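Local coordinates for protein enterochelin esterase (Salmonella enterica subsp. enterica serovar Typhimurium, PDB 3MGA) that probably hydrolyses the ester bonds of the siderophore ferric enterobactin, which would release its iron inside the cell, at residues 151-163 against 386-398. Residues are numbered along the deposited sequence; the frame is centred on the assembly and turned at random.
Sequences ALEMPDAPLQPGW and LCWRGGLTQGLML
Gln-160 lies right against the helix at Gly-390, the two CA atoms 4.3 Å apart, an approach that the missing side chain of the glycine permits. Its amide is held at both ends. Gln-160 OE1 takes NE of Arg-389 at 2.8 Å, the donor standing above the carbonyl plane although the oxygen lies near the guanidinium plane, and a weak second bond comes from NH1. Gln-160 NE2 gives one proton to Leu-386 O at 2.9 Å and another to a water that in turn bonds Cys-387 O; donors at one end and acceptors at the other fix which way the amide faces. Arg-389, its CG wedged between backbone N and carbonyl carbon (chi1 82°), runs extended over one face of the Trp-163 indole; Arg-389 CG sits 3.7 Å from the centroid of the five-membered ring, a CH-pi contact, and ring and guanidinium planes are 9° apart. Trp-163 NE1 bonds weakly to Arg-389 O. Further along, Thr-393 OG1 is 2.8 Å from Pro-161 O, while Pro-161 CB touches Met-397 SE at 4.0 Å.

Toward strand 148-153 the packing thins: Ala-151 CB meets Leu-386 CD2, and Glu-153 OE1 stays 4.4 Å from Arg-389 NH1, where at most charge attraction would act. The loop after this strand of the N-terminal antiparallel sheet thus packs on helix 385-399 of the hydrolase part, with strand 92-100 beside Leu-386 and Gln-160 and helix 220-228 against Pro-161 and Trp-163.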
loop_
_atom_site.group_PDB
_atom_site.type_symbol
_atom_site.label_atom_id
_atom_site.label_comp_id
_atom_site.label_asym_id
_atom_site.label_seq_id
_atom_site.Cartn_x
_atom_site.Cartn_y
_atom_site.Cartn_z
ATOM N N ALA A 151 7.596 -10.504 3.791
ATOM C CA ALA A 151 7.778 -10.122 2.399
ATOM C C ALA A 151 8.290 -11.247 1.500
ATOM O O ALA A 151 9.222 -11.985 1.852
ATOM C CB ALA A 151 8.722 -8.939 2.319
ATOM N N LEU A 152 7.674 -11.337 0.323
ATOM C CA LEU A 152 8.035 -12.316 -0.693
ATOM C C LEU A 152 8.122 -11.597 -2.026
ATOM O O LEU A 152 7.229 -10.820 -2.380
ATOM C CB LEU A 152 6.994 -13.436 -0.770
ATOM C CG LEU A 152 7.309 -14.568 -1.757
ATOM C CD1 LEU A 152 8.721 -15.101 -1.569
ATOM C CD2 LEU A 152 6.279 -15.694 -1.626
ATOM N N GLU A 153 9.194 -11.853 -2.762
ATOM C CA GLU A 153 9.393 -11.225 -4.059
ATOM C C GLU A 153 9.943 -12.215 -5.074
ATOM O O GLU A 153 10.907 -12.909 -4.798
ATOM C CB GLU A 153 10.394 -10.080 -3.942
ATOM C CG GLU A 153 10.082 -9.048 -2.884
ATOM C CD GLU A 153 11.002 -7.834 -2.981
ATOM O OE1 GLU A 153 10.767 -6.849 -2.257
ATOM O OE2 GLU A 153 11.944 -7.860 -3.800
HETATM N N MSE A 154 9.329 -12.277 -6.248
HETATM C CA MSE A 154 9.824 -13.156 -7.302
HETATM C C MSE A 154 11.015 -12.438 -7.945
HETATM O O MSE A 154 11.136 -11.222 -7.817
HETATM C CB MSE A 154 8.737 -13.494 -8.311
HETATM C CG MSE A 154 7.653 -14.440 -7.792
HETATM SE SE MSE A 154 8.305 -16.172 -7.120
HETATM C CE MSE A 154 8.679 -15.781 -5.253
ATOM N N PRO A 155 11.894 -13.188 -8.630
ATOM C CA PRO A 155 13.123 -12.633 -9.196
ATOM C C PRO A 155 12.995 -11.448 -10.139
ATOM O O PRO A 155 13.931 -10.682 -10.265
ATOM C CB PRO A 155 13.729 -13.831 -9.938
ATOM C CG PRO A 155 13.155 -15.018 -9.256
ATOM C CD PRO A 155 11.767 -14.623 -8.933
ATOM N N ASP A 156 11.853 -11.298 -10.795
ATOM C CA ASP A 156 11.675 -10.210 -11.740
ATOM C C ASP A 156 10.782 -9.083 -11.226
ATOM O O ASP A 156 10.291 -8.271 -12.013
ATOM C CB ASP A 156 11.176 -10.767 -13.072
ATOM C CG ASP A 156 12.217 -11.642 -13.761
ATOM O OD1 ASP A 156 13.416 -11.287 -13.726
ATOM O OD2 ASP A 156 11.833 -12.668 -14.366
ATOM N N ALA A 157 10.584 -9.028 -9.908
ATOM C CA ALA A 157 9.814 -7.955 -9.300
ATOM C C ALA A 157 10.597 -6.688 -9.612
ATOM O O ALA A 157 11.812 -6.662 -9.428
ATOM C CB ALA A 157 9.701 -8.158 -7.799
ATOM N N PRO A 158 9.922 -5.633 -10.083
ATOM C CA PRO A 158 10.675 -4.419 -10.452
ATOM C C PRO A 158 11.388 -3.767 -9.273
ATOM O O PRO A 158 10.947 -3.893 -8.133
ATOM C CB PRO A 158 9.586 -3.492 -11.005
ATOM C CG PRO A 158 8.357 -3.905 -10.251
ATOM C CD PRO A 158 8.468 -5.405 -10.106
ATOM N N LEU A 159 12.494 -3.087 -9.543
ATOM C CA LEU A 159 13.229 -2.421 -8.480
ATOM C C LEU A 159 12.340 -1.368 -7.798
ATOM O O LEU A 159 11.500 -0.739 -8.448
ATOM C CB LEU A 159 14.505 -1.760 -9.021
ATOM C CG LEU A 159 15.623 -2.661 -9.564
ATOM C CD1 LEU A 159 16.790 -1.801 -10.117
ATOM C CD2 LEU A 159 16.130 -3.631 -8.497
ATOM N N GLN A 160 12.523 -1.222 -6.487
ATOM C CA GLN A 160 11.798 -0.244 -5.666
ATOM C C GLN A 160 12.788 0.854 -5.294
ATOM O O GLN A 160 13.502 0.719 -4.316
ATOM C CB GLN A 160 11.248 -0.921 -4.429
ATOM C CG GLN A 160 10.231 -1.968 -4.796
ATOM C CD GLN A 160 9.464 -2.497 -3.627
ATOM O OE1 GLN A 160 10.031 -2.893 -2.610
ATOM N NE2 GLN A 160 8.155 -2.553 -3.779
ATOM N N PRO A 161 12.815 1.953 -6.073
ATOM C CA PRO A 161 13.781 3.029 -5.887
ATOM C C PRO A 161 13.901 3.534 -4.463
ATOM O O PRO A 161 12.886 3.855 -3.838
ATOM C CB PRO A 161 13.250 4.152 -6.801
ATOM C CG PRO A 161 12.301 3.506 -7.721
ATOM C CD PRO A 161 11.709 2.380 -6.952
ATOM N N GLY A 162 15.141 3.587 -3.965
ATOM C CA GLY A 162 15.439 4.078 -2.630
ATOM C C GLY A 162 15.421 3.012 -1.558
ATOM O O GLY A 162 16.256 3.027 -0.642
ATOM N N TRP A 163 14.466 2.088 -1.667
ATOM C CA TRP A 163 14.320 1.008 -0.704
ATOM C C TRP A 163 15.431 -0.031 -0.853
ATOM O O TRP A 163 15.691 -0.794 0.077
ATOM C CB TRP A 163 12.938 0.347 -0.848
ATOM C CG TRP A 163 11.816 1.318 -0.670
ATOM C CD1 TRP A 163 11.177 2.025 -1.650
ATOM C CD2 TRP A 163 11.229 1.720 0.566
ATOM N NE1 TRP A 163 10.215 2.834 -1.095
ATOM C CE2 TRP A 163 10.227 2.665 0.265
ATOM C CE3 TRP A 163 11.444 1.363 1.904
ATOM C CZ2 TRP A 163 9.439 3.257 1.251
ATOM C CZ3 TRP A 163 10.661 1.947 2.888
ATOM C CH2 TRP A 163 9.667 2.887 2.555
ATOM N N LEU A 386 3.634 -3.339 0.634
ATOM C CA LEU A 386 4.965 -3.734 0.198
ATOM C C LEU A 386 5.177 -3.253 -1.246
ATOM O O LEU A 386 6.265 -2.816 -1.607
ATOM C CB LEU A 386 5.141 -5.240 0.287
ATOM C CG LEU A 386 6.501 -5.802 -0.125
ATOM C CD1 LEU A 386 7.544 -5.406 0.882
ATOM C CD2 LEU A 386 6.418 -7.318 -0.241
ATOM N N CYS A 387 4.130 -3.315 -2.063
ATOM C CA CYS A 387 4.206 -2.850 -3.450
ATOM C C CYS A 387 4.107 -1.341 -3.494
ATOM O O CYS A 387 4.867 -0.678 -4.220
ATOM C CB CYS A 387 3.077 -3.436 -4.311
ATOM S SG CYS A 387 3.032 -5.233 -4.410
ATOM N N TRP A 388 3.169 -0.784 -2.721
ATOM C CA TRP A 388 2.975 0.665 -2.726
ATOM C C TRP A 388 4.234 1.424 -2.354
ATOM O O TRP A 388 4.482 2.488 -2.900
ATOM C CB TRP A 388 1.853 1.144 -1.790
ATOM C CG TRP A 388 0.506 0.523 -1.963
ATOM C CD1 TRP A 388 -0.067 0.117 -3.122
ATOM C CD2 TRP A 388 -0.503 0.391 -0.951
ATOM N NE1 TRP A 388 -1.344 -0.346 -2.886
ATOM C CE2 TRP A 388 -1.637 -0.172 -1.561
ATOM C CE3 TRP A 388 -0.543 0.663 0.424
ATOM C CZ2 TRP A 388 -2.800 -0.477 -0.844
ATOM C CZ3 TRP A 388 -1.705 0.353 1.137
ATOM C CH2 TRP A 388 -2.811 -0.203 0.502
ATOM N N ARG A 389 5.037 0.897 -1.436
ATOM C CA ARG A 389 6.239 1.632 -1.019
ATOM C C ARG A 389 7.114 1.986 -2.218
ATOM O O ARG A 389 7.690 3.069 -2.266
ATOM C CB ARG A 389 7.070 0.859 0.013
ATOM C CG ARG A 389 8.003 -0.201 -0.570
ATOM C CD ARG A 389 8.765 -0.900 0.513
ATOM N NE ARG A 389 9.793 -1.785 -0.025
ATOM C CZ ARG A 389 10.677 -2.442 0.722
ATOM N NH1 ARG A 389 11.584 -3.219 0.145
ATOM N NH2 ARG A 389 10.663 -2.322 2.042
ATOM N N GLY A 390 7.206 1.070 -3.183
ATOM C CA GLY A 390 8.018 1.292 -4.381
ATOM C C GLY A 390 7.355 2.244 -5.353
ATOM O O GLY A 390 8.015 3.044 -6.006
ATOM N N GLY A 391 6.037 2.149 -5.462
ATOM C CA GLY A 391 5.292 3.020 -6.365
ATOM C C GLY A 391 5.241 4.430 -5.823
ATOM O O GLY A 391 5.051 5.395 -6.572
ATOM N N LEU A 392 5.414 4.547 -4.512
ATOM C CA LEU A 392 5.385 5.840 -3.867
ATOM C C LEU A 392 6.613 6.625 -4.354
ATOM O O LEU A 392 6.491 7.762 -4.802
ATOM C CB LEU A 392 5.423 5.684 -2.342
ATOM C CG LEU A 392 4.743 6.762 -1.487
ATOM C CD1 LEU A 392 5.191 6.596 -0.018
ATOM C CD2 LEU A 392 5.028 8.164 -1.962
ATOM N N THR A 393 7.790 6.005 -4.284
ATOM C CA THR A 393 9.018 6.679 -4.698
ATOM C C THR A 393 9.084 6.861 -6.206
ATOM O O THR A 393 9.559 7.896 -6.684
ATOM C CB THR A 393 10.298 5.969 -4.193
ATOM O OG1 THR A 393 10.338 4.622 -4.682
ATOM C CG2 THR A 393 10.346 5.973 -2.681
ATOM N N GLN A 394 8.608 5.865 -6.956
ATOM C CA GLN A 394 8.599 5.967 -8.419
ATOM C C GLN A 394 7.620 7.047 -8.870
ATOM O O GLN A 394 7.883 7.773 -9.828
ATOM C CB GLN A 394 8.243 4.635 -9.071
ATOM C CG GLN A 394 8.217 4.693 -10.594
ATOM C CD GLN A 394 9.562 5.050 -11.200
ATOM O OE1 GLN A 394 10.507 4.259 -11.159
ATOM N NE2 GLN A 394 9.634 6.222 -11.823
ATOM N N GLY A 395 6.496 7.143 -8.170
ATOM C CA GLY A 395 5.470 8.127 -8.466
ATOM C C GLY A 395 5.951 9.546 -8.287
ATOM O O GLY A 395 5.598 10.418 -9.060
ATOM N N LEU A 396 6.743 9.781 -7.245
ATOM C CA LEU A 396 7.313 11.111 -6.986
ATOM C C LEU A 396 8.281 11.488 -8.109
ATOM O O LEU A 396 8.354 12.647 -8.515
ATOM C CB LEU A 396 8.020 11.126 -5.630
ATOM C CG LEU A 396 7.107 11.033 -4.405
ATOM C CD1 LEU A 396 7.877 10.582 -3.169
ATOM C CD2 LEU A 396 6.372 12.378 -4.162
HETATM N N MSE A 397 9.015 10.502 -8.615
HETATM C CA MSE A 397 9.966 10.727 -9.721
HETATM C C MSE A 397 9.207 11.102 -10.997
HETATM O O MSE A 397 9.642 11.965 -11.753
HETATM C CB MSE A 397 10.858 9.496 -9.934
HETATM C CG MSE A 397 11.793 9.222 -8.758
HETATM SE SE MSE A 397 12.754 7.507 -8.834
HETATM C CE MSE A 397 13.705 7.773 -10.508
ATOM N N LEU A 398 8.070 10.461 -11.229
ATOM C CA LEU A 398 7.246 10.783 -12.387
ATOM C C LEU A 398 6.624 12.158 -12.236
ATOM O O LEU A 398 6.748 13.007 -13.124
ATOM C CB LEU A 398 6.141 9.748 -12.580
ATOM C CG LEU A 398 6.652 8.386 -13.003
ATOM C CD1 LEU A 398 5.489 7.381 -13.129
ATOM C CD2 LEU A 398 7.422 8.534 -14.334
HETATM O O HOH W 1 7.137 -1.445 -6.362
#